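Local coordinates for protein orotidine 5'-phosphate decarboxylase (Pyrococcus horikoshii, PDB 2CZD) that probably catalyses the decarboxylation of orotidine 5'-monophosphate to UMP, the last step of de novo pyrimidine synthesis, and acts as a homodimer, at residues E107-G112 against I137-R142; I159-I164 against A177-I182; H85-R90 against D122-V127; M1-L6 against Y181-R186. All blocks are in the same frame, centred on the assembly; numbering follows the deposited sequence.

Interaction 1 of 4, residues E107-G112 against I137-R142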
loop_
_atom_site.group_PDB
_atom_site.type_symbol
_atom_site.label_atom_id
_atom_site.label_comp_id
_atom_site.label_asym_id
_atom_site.label_seq_id
_atom_site.Cartn_x
_atom_site.Cartn_y
_atom_site.Cartn_z
ATOM N N GLU B 107 5.714 -9.706 -9.995
ATOM C CA GLU B 107 7.111 -9.374 -10.258
ATOM C C GLU B 107 7.205 -7.849 -10.307
ATOM O O GLU B 107 6.276 -7.190 -10.783
ATOM C CB GLU B 107 7.526 -9.968 -11.610
ATOM C CG GLU B 107 9.002 -9.779 -11.933
ATOM C CD GLU B 107 9.412 -10.498 -13.210
ATOM O OE1 GLU B 107 9.155 -11.713 -13.322
ATOM O OE2 GLU B 107 10.005 -9.852 -14.089
ATOM N N MET B 108 8.309 -7.289 -9.810
ATOM C CA MET B 108 8.465 -5.838 -9.843
ATOM C C MET B 108 9.689 -5.381 -10.625
ATOM O O MET B 108 10.597 -6.174 -10.902
ATOM C CB MET B 108 8.429 -5.268 -8.428
ATOM C CG MET B 108 7.001 -5.242 -7.928
ATOM S SD MET B 108 6.833 -4.590 -6.257
ATOM C CE MET B 108 6.747 -2.818 -6.597
ATOM N N SER B 109 9.691 -4.094 -10.973
ATOM C CA SER B 109 10.707 -3.483 -11.832
ATOM C C SER B 109 11.957 -2.860 -11.229
ATOM O O SER B 109 12.980 -2.730 -11.906
ATOM C CB SER B 109 10.029 -2.416 -12.715
ATOM O OG SER B 109 8.715 -2.812 -13.097
ATOM N N HIS B 110 11.888 -2.471 -9.962
ATOM C CA HIS B 110 13.009 -1.796 -9.313
ATOM C C HIS B 110 14.102 -2.721 -8.782
ATOM O O HIS B 110 13.884 -3.926 -8.605
ATOM C CB HIS B 110 12.468 -0.961 -8.157
ATOM C CG HIS B 110 11.826 -1.785 -7.084
ATOM N ND1 HIS B 110 10.723 -2.586 -7.315
ATOM C CD2 HIS B 110 12.141 -1.941 -5.777
ATOM C CE1 HIS B 110 10.385 -3.197 -6.193
ATOM N NE2 HIS B 110 11.227 -2.823 -5.242
ATOM N N PRO B 111 15.297 -2.175 -8.505
ATOM C CA PRO B 111 16.387 -3.014 -7.990
ATOM C C PRO B 111 16.002 -3.831 -6.756
ATOM O O PRO B 111 16.358 -5.000 -6.643
ATOM C CB PRO B 111 17.505 -2.003 -7.712
ATOM C CG PRO B 111 17.292 -1.004 -8.783
ATOM C CD PRO B 111 15.784 -0.815 -8.808
ATOM N N GLY B 112 15.252 -3.223 -5.845
ATOM C CA GLY B 112 14.867 -3.931 -4.637
ATOM C C GLY B 112 14.019 -5.168 -4.886
ATOM O O GLY B 112 13.939 -6.062 -4.013
ATOM N N ILE B 137 0.886 -7.886 -13.717
ATOM C CA ILE B 137 1.810 -6.958 -14.349
ATOM C C ILE B 137 3.130 -7.652 -14.694
ATOM O O ILE B 137 3.640 -8.467 -13.920
ATOM C CB ILE B 137 2.069 -5.754 -13.418
ATOM C CG1 ILE B 137 0.787 -4.911 -13.327
ATOM C CG2 ILE B 137 3.253 -4.939 -13.934
ATOM C CD1 ILE B 137 0.902 -3.728 -12.406
ATOM N N ALA B 138 3.658 -7.378 -15.886
ATOM C CA ALA B 138 4.944 -7.962 -16.293
ATOM C C ALA B 138 5.843 -6.787 -16.623
ATOM O O ALA B 138 5.639 -6.103 -17.638
ATOM C CB ALA B 138 4.783 -8.852 -17.550
ATOM N N PRO B 139 6.824 -6.503 -15.749
ATOM C CA PRO B 139 7.748 -5.392 -15.991
ATOM C C PRO B 139 8.160 -5.587 -17.438
ATOM O O PRO B 139 8.853 -6.548 -17.754
ATOM C CB PRO B 139 8.883 -5.681 -15.015
ATOM C CG PRO B 139 8.144 -6.292 -13.827
ATOM C CD PRO B 139 7.157 -7.227 -14.507
ATOM N N GLY B 140 7.673 -4.700 -18.308
ATOM C CA GLY B 140 7.937 -4.793 -19.730
ATOM C C GLY B 140 9.280 -4.238 -20.134
ATOM O O GLY B 140 9.637 -4.264 -21.319
ATOM N N THR B 141 10.013 -3.721 -19.150
ATOM C CA THR B 141 11.343 -3.166 -19.380
ATOM C C THR B 141 12.049 -4.036 -20.410
ATOM O O THR B 141 12.131 -3.683 -21.591
ATOM C CB THR B 141 12.151 -3.166 -18.081
ATOM O OG1 THR B 141 13.542 -3.320 -18.387
ATOM C CG2 THR B 141 11.706 -4.301 -17.179
ATOM N N ARG B 142 12.553 -5.179 -19.953
ATOM C CA ARG B 142 13.213 -6.130 -20.838
ATOM C C ARG B 142 12.151 -7.148 -21.227
ATOM O O ARG B 142 11.546 -7.791 -20.364
ATOM C CB ARG B 142 14.391 -6.806 -20.130
ATOM C CG ARG B 142 14.170 -7.098 -18.659
ATOM C CD ARG B 142 15.369 -6.612 -17.848
ATOM N NE ARG B 142 16.625 -7.173 -18.349
ATOM C CZ ARG B 142 17.839 -6.772 -17.972
ATOM N NH1 ARG B 142 17.974 -5.792 -17.086
ATOM N NH2 ARG B 142 18.923 -7.351 -18.487
HETATM O O HOH W 1 3.424 -8.042 -11.476
#

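Interaction 2 of 4, residues I159-I164 against A177-I182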
loop_
_atom_site.group_PDB
_atom_site.type_symbol
_atom_site.label_atom_id
_atom_site.label_comp_id
_atom_site.label_asym_id
_atom_site.label_seq_id
_atom_site.Cartn_x
_atom_site.Cartn_y
_atom_site.Cartn_z
ATOM N N ILE B 159 -2.103 -9.741 -19.262
ATOM C CA ILE B 159 -0.827 -9.204 -18.846
ATOM C C ILE B 159 -0.781 -7.722 -19.226
ATOM O O ILE B 159 -1.100 -7.345 -20.367
ATOM C CB ILE B 159 0.333 -9.936 -19.523
ATOM C CG1 ILE B 159 0.433 -11.345 -18.946
ATOM C CG2 ILE B 159 1.650 -9.204 -19.284
ATOM C CD1 ILE B 159 1.538 -12.198 -19.609
ATOM N N LEU B 160 -0.425 -6.884 -18.260
ATOM C CA LEU B 160 -0.286 -5.445 -18.491
ATOM C C LEU B 160 1.212 -5.181 -18.371
ATOM O O LEU B 160 1.825 -5.563 -17.381
ATOM C CB LEU B 160 -1.062 -4.641 -17.438
ATOM C CG LEU B 160 -2.587 -4.778 -17.503
ATOM C CD1 LEU B 160 -3.024 -6.017 -16.722
ATOM C CD2 LEU B 160 -3.266 -3.546 -16.899
ATOM N N ALA B 161 1.800 -4.510 -19.360
ATOM C CA ALA B 161 3.249 -4.298 -19.362
ATOM C C ALA B 161 3.739 -2.852 -19.397
ATOM O O ALA B 161 3.546 -2.141 -20.400
ATOM C CB ALA B 161 3.882 -5.054 -20.539
ATOM N N PRO B 162 4.344 -2.391 -18.293
ATOM C CA PRO B 162 4.883 -1.035 -18.208
ATOM C C PRO B 162 6.355 -1.094 -18.643
ATOM O O PRO B 162 6.909 -2.166 -18.913
ATOM C CB PRO B 162 4.777 -0.713 -16.719
ATOM C CG PRO B 162 5.110 -2.053 -16.075
ATOM C CD PRO B 162 4.403 -3.073 -16.980
ATOM N N GLY B 163 6.978 0.079 -18.751
ATOM C CA GLY B 163 8.403 0.138 -19.055
ATOM C C GLY B 163 8.905 -0.263 -20.428
ATOM O O GLY B 163 10.060 -0.670 -20.573
ATOM N N ILE B 164 8.043 -0.137 -21.426
ATOM C CA ILE B 164 8.399 -0.495 -22.797
ATOM C C ILE B 164 9.393 0.542 -23.330
ATOM O O ILE B 164 9.244 1.742 -23.063
ATOM C CB ILE B 164 7.133 -0.508 -23.694
ATOM C CG1 ILE B 164 6.104 -1.488 -23.112
ATOM C CG2 ILE B 164 7.507 -0.899 -25.147
ATOM C CD1 ILE B 164 6.693 -2.843 -22.794
ATOM N N ALA B 177 4.674 -10.550 -27.699
ATOM C CA ALA B 177 5.283 -11.429 -26.707
ATOM C C ALA B 177 4.302 -11.884 -25.623
ATOM O O ALA B 177 4.590 -12.840 -24.894
ATOM C CB ALA B 177 6.470 -10.732 -26.059
ATOM N N GLY B 178 3.182 -11.179 -25.492
ATOM C CA GLY B 178 2.203 -11.577 -24.487
ATOM C C GLY B 178 1.509 -10.453 -23.750
ATOM O O GLY B 178 0.657 -10.699 -22.886
ATOM N N ALA B 179 1.852 -9.212 -24.068
ATOM C CA ALA B 179 1.196 -8.109 -23.384
ATOM C C ALA B 179 -0.177 -7.795 -23.966
ATOM O O ALA B 179 -0.300 -7.480 -25.163
ATOM C CB ALA B 179 2.063 -6.840 -23.446
ATOM N N ASP B 180 -1.225 -7.886 -23.144
ATOM C CA ASP B 180 -2.554 -7.488 -23.600
ATOM C C ASP B 180 -2.702 -5.966 -23.600
ATOM O O ASP B 180 -3.449 -5.406 -24.401
ATOM C CB ASP B 180 -3.636 -8.090 -22.710
ATOM C CG ASP B 180 -3.659 -9.589 -22.803
ATOM O OD1 ASP B 180 -3.100 -10.249 -21.902
ATOM O OD2 ASP B 180 -4.221 -10.106 -23.804
ATOM N N TYR B 181 -2.008 -5.317 -22.663
ATOM C CA TYR B 181 -2.002 -3.868 -22.509
ATOM C C TYR B 181 -0.584 -3.391 -22.279
ATOM O O TYR B 181 0.233 -4.088 -21.654
ATOM C CB TYR B 181 -2.808 -3.434 -21.274
ATOM C CG TYR B 181 -4.259 -3.839 -21.307
ATOM C CD1 TYR B 181 -5.227 -2.989 -21.846
ATOM C CD2 TYR B 181 -4.659 -5.085 -20.816
ATOM C CE1 TYR B 181 -6.570 -3.369 -21.896
ATOM C CE2 TYR B 181 -5.986 -5.477 -20.863
ATOM C CZ TYR B 181 -6.933 -4.620 -21.401
ATOM O OH TYR B 181 -8.244 -5.016 -21.457
ATOM N N ILE B 182 -0.312 -2.184 -22.776
ATOM C CA ILE B 182 0.965 -1.532 -22.594
ATOM C C ILE B 182 0.644 -0.354 -21.670
ATOM O O ILE B 182 -0.301 0.398 -21.943
ATOM C CB ILE B 182 1.501 -0.971 -23.929
ATOM C CG1 ILE B 182 1.696 -2.115 -24.936
ATOM C CG2 ILE B 182 2.804 -0.242 -23.686
ATOM C CD1 ILE B 182 2.664 -3.154 -24.453
#

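Interaction 3 of 4, residues H85-R90 against D122-V127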
loop_
_atom_site.group_PDB
_atom_site.type_symbol
_atom_site.label_atom_id
_atom_site.label_comp_id
_atom_site.label_asym_id
_atom_site.label_seq_id
_atom_site.Cartn_x
_atom_site.Cartn_y
_atom_site.Cartn_z
ATOM N N HIS B 85 -1.061 -6.704 -4.104
ATOM C CA HIS B 85 0.114 -7.579 -4.005
ATOM C C HIS B 85 -0.348 -9.003 -3.723
ATOM O O HIS B 85 -1.447 -9.226 -3.207
ATOM C CB HIS B 85 1.018 -7.163 -2.838
ATOM C CG HIS B 85 2.119 -6.228 -3.225
ATOM N ND1 HIS B 85 3.189 -6.619 -4.002
ATOM C CD2 HIS B 85 2.325 -4.919 -2.925
ATOM C CE1 HIS B 85 4.007 -5.594 -4.165
ATOM N NE2 HIS B 85 3.506 -4.547 -3.520
ATOM N N THR B 86 0.518 -9.947 -4.077
ATOM C CA THR B 86 0.293 -11.370 -3.843
ATOM C C THR B 86 0.972 -11.789 -2.532
ATOM O O THR B 86 0.492 -12.692 -1.845
ATOM C CB THR B 86 0.930 -12.217 -4.975
ATOM O OG1 THR B 86 0.383 -11.794 -6.227
ATOM C CG2 THR B 86 0.618 -13.694 -4.814
ATOM N N PHE B 87 2.081 -11.115 -2.199
ATOM C CA PHE B 87 2.946 -11.446 -1.042
ATOM C C PHE B 87 2.266 -11.572 0.313
ATOM O O PHE B 87 2.649 -12.413 1.119
ATOM C CB PHE B 87 4.067 -10.373 -0.939
ATOM C CG PHE B 87 5.447 -10.890 -0.577
ATOM C CD1 PHE B 87 5.688 -11.528 0.631
ATOM C CD2 PHE B 87 6.524 -10.675 -1.437
ATOM C CE1 PHE B 87 6.998 -11.954 0.978
ATOM C CE2 PHE B 87 7.843 -11.106 -1.082
ATOM C CZ PHE B 87 8.052 -11.739 0.115
ATOM N N VAL B 88 1.248 -10.753 0.555
ATOM C CA VAL B 88 0.584 -10.723 1.841
ATOM C C VAL B 88 -0.373 -11.882 2.085
ATOM O O VAL B 88 -0.822 -12.087 3.204
ATOM C CB VAL B 88 -0.086 -9.322 2.025
ATOM C CG1 VAL B 88 -0.776 -9.188 3.375
ATOM C CG2 VAL B 88 1.014 -8.252 1.942
ATOM N N GLY B 89 -0.680 -12.647 1.045
ATOM C CA GLY B 89 -1.549 -13.789 1.260
ATOM C C GLY B 89 -2.812 -13.782 0.427
ATOM O O GLY B 89 -3.271 -12.733 -0.014
ATOM N N ARG B 90 -3.368 -14.972 0.227
ATOM C CA ARG B 90 -4.588 -15.144 -0.553
ATOM C C ARG B 90 -5.813 -14.483 0.099
ATOM O O ARG B 90 -6.695 -13.998 -0.607
ATOM C CB ARG B 90 -4.850 -16.636 -0.750
ATOM C CG ARG B 90 -3.779 -17.310 -1.593
ATOM C CD ARG B 90 -3.874 -18.830 -1.443
ATOM N NE ARG B 90 -3.012 -19.597 -2.357
ATOM C CZ ARG B 90 -1.688 -19.761 -2.256
ATOM N NH1 ARG B 90 -0.980 -19.205 -1.271
ATOM N NH2 ARG B 90 -1.065 -20.544 -3.142
ATOM N N ASP B 122 7.794 -17.182 -9.595
ATOM C CA ASP B 122 7.175 -18.422 -10.055
ATOM C C ASP B 122 6.032 -18.833 -9.123
ATOM O O ASP B 122 4.968 -19.282 -9.564
ATOM C CB ASP B 122 8.207 -19.546 -10.110
ATOM C CG ASP B 122 9.162 -19.406 -11.269
ATOM O OD1 ASP B 122 8.956 -18.521 -12.133
ATOM O OD2 ASP B 122 10.124 -20.202 -11.318
ATOM N N ARG B 123 6.243 -18.661 -7.822
ATOM C CA ARG B 123 5.213 -19.041 -6.867
ATOM C C ARG B 123 4.034 -18.076 -6.914
ATOM O O ARG B 123 2.891 -18.483 -6.746
ATOM C CB ARG B 123 5.797 -19.110 -5.459
ATOM C CG ARG B 123 6.869 -20.188 -5.345
ATOM C CD ARG B 123 7.323 -20.362 -3.924
ATOM N NE ARG B 123 6.247 -20.882 -3.088
ATOM C CZ ARG B 123 6.203 -20.739 -1.770
ATOM N NH1 ARG B 123 7.173 -20.092 -1.152
ATOM N NH2 ARG B 123 5.190 -21.247 -1.081
ATOM N N PHE B 124 4.319 -16.792 -7.126
ATOM C CA PHE B 124 3.237 -15.821 -7.205
ATOM C C PHE B 124 2.391 -16.076 -8.454
ATOM O O PHE B 124 1.175 -15.851 -8.447
ATOM C CB PHE B 124 3.785 -14.384 -7.215
ATOM C CG PHE B 124 4.455 -13.978 -5.925
ATOM C CD1 PHE B 124 4.085 -14.564 -4.718
ATOM C CD2 PHE B 124 5.408 -12.958 -5.918
ATOM C CE1 PHE B 124 4.649 -14.138 -3.510
ATOM C CE2 PHE B 124 5.985 -12.524 -4.712
ATOM C CZ PHE B 124 5.601 -13.114 -3.514
ATOM N N ILE B 125 3.022 -16.521 -9.537
ATOM C CA ILE B 125 2.237 -16.829 -10.734
ATOM C C ILE B 125 1.287 -18.010 -10.428
ATOM O O ILE B 125 0.138 -18.015 -10.873
ATOM C CB ILE B 125 3.148 -17.166 -11.926
ATOM C CG1 ILE B 125 3.853 -15.894 -12.397
ATOM C CG2 ILE B 125 2.323 -17.761 -13.076
ATOM C CD1 ILE B 125 4.988 -16.194 -13.361
ATOM N N GLU B 126 1.761 -19.005 -9.675
ATOM C CA GLU B 126 0.903 -20.125 -9.310
ATOM C C GLU B 126 -0.276 -19.603 -8.494
ATOM O O GLU B 126 -1.400 -20.066 -8.671
ATOM C CB GLU B 126 1.679 -21.162 -8.488
ATOM C CG GLU B 126 2.829 -21.793 -9.255
ATOM C CD GLU B 126 3.666 -22.720 -8.400
ATOM O OE1 GLU B 126 3.796 -22.460 -7.185
ATOM O OE2 GLU B 126 4.211 -23.703 -8.955
ATOM N N VAL B 127 -0.043 -18.654 -7.586
ATOM C CA VAL B 127 -1.172 -18.118 -6.815
ATOM C C VAL B 127 -2.140 -17.403 -7.760
ATOM O O VAL B 127 -3.351 -17.562 -7.647
ATOM C CB VAL B 127 -0.722 -17.120 -5.705
ATOM C CG1 VAL B 127 -1.936 -16.590 -4.966
ATOM C CG2 VAL B 127 0.247 -17.783 -4.731
#

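Interaction 4 of 4, residues M1-L6 against Y181-R186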
loop_
_atom_site.group_PDB
_atom_site.type_symbol
_atom_site.label_atom_id
_atom_site.label_comp_id
_atom_site.label_asym_id
_atom_site.label_seq_id
_atom_site.Cartn_x
_atom_site.Cartn_y
_atom_site.Cartn_z
ATOM N N MET B 1 -3.628 -2.345 -26.789
ATOM C CA MET B 1 -4.432 -1.451 -25.908
ATOM C C MET B 1 -3.515 -0.749 -24.924
ATOM O O MET B 1 -2.637 -1.350 -24.305
ATOM C CB MET B 1 -5.512 -2.240 -25.164
ATOM C CG MET B 1 -6.586 -2.813 -26.089
ATOM S SD MET B 1 -7.842 -3.751 -25.218
ATOM C CE MET B 1 -6.973 -5.303 -24.898
ATOM N N ILE B 2 -3.737 0.542 -24.784
ATOM C CA ILE B 2 -2.906 1.361 -23.919
ATOM C C ILE B 2 -3.558 1.717 -22.596
ATOM O O ILE B 2 -4.719 2.092 -22.565
ATOM C CB ILE B 2 -2.549 2.689 -24.654
ATOM C CG1 ILE B 2 -1.782 2.368 -25.925
ATOM C CG2 ILE B 2 -1.776 3.645 -23.735
ATOM C CD1 ILE B 2 -1.582 3.594 -26.820
ATOM N N VAL B 3 -2.791 1.577 -21.514
ATOM C CA VAL B 3 -3.238 1.982 -20.189
ATOM C C VAL B 3 -2.428 3.234 -19.896
ATOM O O VAL B 3 -1.213 3.186 -19.855
ATOM C CB VAL B 3 -2.926 0.927 -19.109
ATOM C CG1 VAL B 3 -3.220 1.523 -17.717
ATOM C CG2 VAL B 3 -3.801 -0.323 -19.359
ATOM N N LEU B 4 -3.108 4.361 -19.718
ATOM C CA LEU B 4 -2.415 5.616 -19.434
ATOM C C LEU B 4 -2.187 5.778 -17.936
ATOM O O LEU B 4 -3.156 5.846 -17.175
ATOM C CB LEU B 4 -3.244 6.807 -19.941
ATOM C CG LEU B 4 -2.658 8.175 -19.571
ATOM C CD1 LEU B 4 -1.320 8.371 -20.267
ATOM C CD2 LEU B 4 -3.643 9.278 -20.001
ATOM N N ALA B 5 -0.918 5.813 -17.532
ATOM C CA ALA B 5 -0.549 6.043 -16.125
ATOM C C ALA B 5 -0.657 7.565 -16.002
ATOM O O ALA B 5 0.274 8.316 -16.364
ATOM C CB ALA B 5 0.873 5.571 -15.861
ATOM N N LEU B 6 -1.814 8.006 -15.508
ATOM C CA LEU B 6 -2.140 9.430 -15.414
ATOM C C LEU B 6 -1.548 10.071 -14.173
ATOM O O LEU B 6 -2.267 10.487 -13.240
ATOM C CB LEU B 6 -3.654 9.608 -15.442
ATOM C CG LEU B 6 -4.152 11.048 -15.601
ATOM C CD1 LEU B 6 -3.684 11.588 -16.949
ATOM C CD2 LEU B 6 -5.666 11.065 -15.519
ATOM N N TYR B 181 -2.008 -5.317 -22.663
ATOM C CA TYR B 181 -2.002 -3.868 -22.509
ATOM C C TYR B 181 -0.584 -3.391 -22.279
ATOM O O TYR B 181 0.233 -4.088 -21.654
ATOM C CB TYR B 181 -2.808 -3.434 -21.274
ATOM C CG TYR B 181 -4.259 -3.839 -21.307
ATOM C CD1 TYR B 181 -5.227 -2.989 -21.846
ATOM C CD2 TYR B 181 -4.659 -5.085 -20.816
ATOM C CE1 TYR B 181 -6.570 -3.369 -21.896
ATOM C CE2 TYR B 181 -5.986 -5.477 -20.863
ATOM C CZ TYR B 181 -6.933 -4.620 -21.401
ATOM O OH TYR B 181 -8.244 -5.016 -21.457
ATOM N N ILE B 182 -0.312 -2.184 -22.776
ATOM C CA ILE B 182 0.965 -1.532 -22.594
ATOM C C ILE B 182 0.644 -0.354 -21.670
ATOM O O ILE B 182 -0.301 0.398 -21.943
ATOM C CB ILE B 182 1.501 -0.971 -23.929
ATOM C CG1 ILE B 182 1.696 -2.115 -24.936
ATOM C CG2 ILE B 182 2.804 -0.242 -23.686
ATOM C CD1 ILE B 182 2.664 -3.154 -24.453
ATOM N N ILE B 183 1.378 -0.220 -20.564
ATOM C CA ILE B 183 1.165 0.898 -19.636
ATOM C C ILE B 183 2.160 1.986 -20.031
ATOM O O ILE B 183 3.376 1.759 -20.057
ATOM C CB ILE B 183 1.424 0.470 -18.178
ATOM C CG1 ILE B 183 0.370 -0.565 -17.777
ATOM C CG2 ILE B 183 1.427 1.675 -17.249
ATOM C CD1 ILE B 183 0.671 -1.225 -16.443
ATOM N N VAL B 184 1.611 3.142 -20.388
ATOM C CA VAL B 184 2.390 4.295 -20.821
ATOM C C VAL B 184 2.143 5.498 -19.919
ATOM O O VAL B 184 1.006 5.760 -19.563
ATOM C CB VAL B 184 1.985 4.669 -22.256
ATOM C CG1 VAL B 184 2.858 5.840 -22.769
ATOM C CG2 VAL B 184 2.147 3.462 -23.160
ATOM N N GLY B 185 3.199 6.232 -19.572
ATOM C CA GLY B 185 3.043 7.407 -18.730
ATOM C C GLY B 185 3.461 8.715 -19.394
ATOM O O GLY B 185 2.759 9.232 -20.273
ATOM N N ARG B 186 4.599 9.248 -18.956
ATOM C CA ARG B 186 5.133 10.515 -19.464
ATOM C C ARG B 186 5.153 10.654 -20.978
ATOM O O ARG B 186 4.964 11.760 -21.492
ATOM C CB ARG B 186 6.566 10.723 -18.961
ATOM C CG ARG B 186 6.695 10.932 -17.477
ATOM C CD ARG B 186 8.161 11.048 -17.050
ATOM N NE ARG B 186 8.258 11.195 -15.600
ATOM C CZ ARG B 186 8.074 12.341 -14.946
ATOM N NH1 ARG B 186 8.167 12.369 -13.622
ATOM N NH2 ARG B 186 7.825 13.464 -15.616
#

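Interaction 1 of 4, residues E107-G112 against I137-R142
Two of the loops that follow barrel strands at the substrate-binding end of this TIM barrel meet here, one after strand 101-105 and the other after strand 135-137, and Ser109 of the first loop is a substrate-binding residue. The contact turns on the ring of Pro139, which points into the 107-112 loop and is flanked there by Glu107 and Ser109. Its CB and CG meet the serine hydroxyl, with Ser109 OG 3.5 Å from Pro139 CB. In between, Pro139 CG rests on the backbone, 3.7 Å from both Glu107 O and Met108 C. The side chain of Glu107 leaves with CG anti to the backbone N (chi1 -175°) and continues extended, which carries the carboxylate past the proline ring at a slant and leaves OE2 3.9 Å from Pro139 CD. These are van der Waals approaches; the polar link between the loops is a bridge through water 1, which accepts from Glu107 N at 3.2 Å and donates to Ile137 O at 2.5 Å. The water thus joins two backbone groups where the main chains do not pair directly, the nearest CA atoms, those of Ser109 and Pro139, being 5.4 Å apart. The polar end of Glu107 is engaged beyond the two loops, OE1 forming a salt bridge with Arg145 of helix 144-150. Around the contact, Met108 packs on His85 of strand 81-85 and on Ile63 of the second subunit, Ile137 lies against Ile83 and Pro162, and the backbone of Ala138 pairs with Leu160 of strand 158-161.

Interaction 2 of 4, residues I159-I164 against A177-I182
Leu160 pairs with Tyr181 and Ala161 with Ile182 in parallel register, their CA atoms 4.6 and 4.8 Å apart, and Ala161 N donates to Tyr181 O at 2.8 Å with an N-H...O angle of 160°. At the start of the pairing Ile159 O is gripped twice. Tyr181 N approaches it in the carbonyl plane at 3.2 Å, while Asp180 N comes closer, 2.8 Å from Ile159 O, but with a more bent N-H...O angle of 134°. Asp180 returns the bond through its side chain: CG lies beside its own backbone N (chi1 -65°), and OD1 uses its anti lone pair to accept from Ile159 N at 2.9 Å. Both polar backbone atoms of Ile159 are thereby held by the 177-182 segment. On one face of the sheet Leu160 and Tyr181 lie side by side and point the same way, Leu160 CG meeting Tyr181 CD2 at 3.9 Å. On the other face the methyls of Ala161 and Ala179 touch, and Ile164 crosses Ile182 at about a right angle, with Ile164 CG1 against Ile182 CG2 at 3.6 Å. Gly178, whose positive phi closes helix 170-177 in a Schellman motif, turns the chain into this pairing. The whole is a beta-alpha-beta crossover of a TIM barrel, and Pro162, Gly163 and Ile164 after its first strand belong to the substrate-binding site.

Interaction 3 of 4, residues H85-R90 against D122-V127
Thr86 begins the contact, presenting its methyl to helix 121-131 in the groove between Phe124 and Val127. With OG1 beside the backbone N (chi1 -57°), CG2 is left anti to that N, and the methyl sits 3.6 Å from Phe124 CD1 and 3.8 Å from Val127 CB, while Thr86 CB lies over one face of the phenylalanine ring. The same torsion sends OG1 elsewhere, to a hydrogen bond with Val105 O. Phe87 follows, meeting the far end of the Phe124 ring: its CD2 is 3.3 Å from Phe124 CZ, at the edge of that ring. The two ring planes make 59° with centroids 5.3 Å apart, an oblique pairing. A type I turn from Thr86 to Gly89, closed by Gly89 N bonding to Thr86 O, then reverses the chain, and Gly89 takes the N-cap position of the next helix. From that helix Arg90 reaches back with its chain extended from CG to NE, laying one face of its guanidinium on Val127, whose CG2 is 3.4 Å from Arg90 NH2. Replacing Phe124 by an alanine would probably open a gap between helix 121-131 and the Thr86-Phe87 corner, taking the ring face from the Thr86 methyl and the edge from Phe87. The dimer interface runs alongside: Phe87 stacks on Phe87 of the second subunit, and Phe124 meets Phe116 of that subunit edge-to-face. Chemically, the contact is apolar between its two segments: Val127 gives the guanidinium a hydrocarbon surface to lie on, while outside them NE pairs with Glu130 of its own chain and NH1 with Glu115 of the second subunit.

Interaction 4 of 4, residues M1-L6 against Y181-R186
Met1, the first residue of the chain, folds its thioether against the ring of Tyr181, its terminal methyl over the face, a Met-aromatic contact at the seam where the first and last strands close the TIM barrel. The methionine chain bends at its end, which brings CE over the ring, 4.0 Å from the centroid of the Tyr181 ring and 30° off its normal, a CH-pi contact. Met1 SD stands more obliquely, 4.5 Å from that centroid, and nearer the backbone Met1 CB touches Tyr181 CD1 at 3.4 Å. Val3 CG2 reaches the root of the same side chain, 3.8 Å from Tyr181 CB. An alanine in place of Tyr181 would probably leave the Met1 thioether without its ring surface and free to turn. Strands 2-5 and 181-184 run parallel, their axes 22° apart, with Ile2, Val3 and Leu4 paired to Ile182, Ile183 and Val184. Val3 and Ile183 lie side by side on one sheet face, where Val3 also packs on Lys29, a substrate-binding residue; on the other, Ile2 meets Val184 and both rest on Ile201 of helix 194-205. Gly185 and Arg186, just past the second strand, bind substrate. Four backbone bonds alternate between the strands, from Ile182 N to Met1 O at one end to Ala5 N and Val184 O at the other; the straightest joins Val3 N to Ile182 O, 2.8 Å long with an N-H...O angle of 175°.

From the N terminus, interaction 4 opens at once and closes only when strand 181-184 returns to strand 2-5, sealing the barrel; interactions 1 and 3 are nested inside that long loop. Interaction 3 starts after strand 81-85 and ends on helix 121-131, and interaction 1 starts between those segments and ends after strand 135-137, so the two cross. They touch where Met108 meets His85, and both border the second subunit. Interaction 2 follows in series, closing a short crossover, and joins interaction 1 through Ala138 and Leu160. It shares Tyr181 and Ile182 with interaction 4, strand 181-184 lying between strands 158-161 and 2-5.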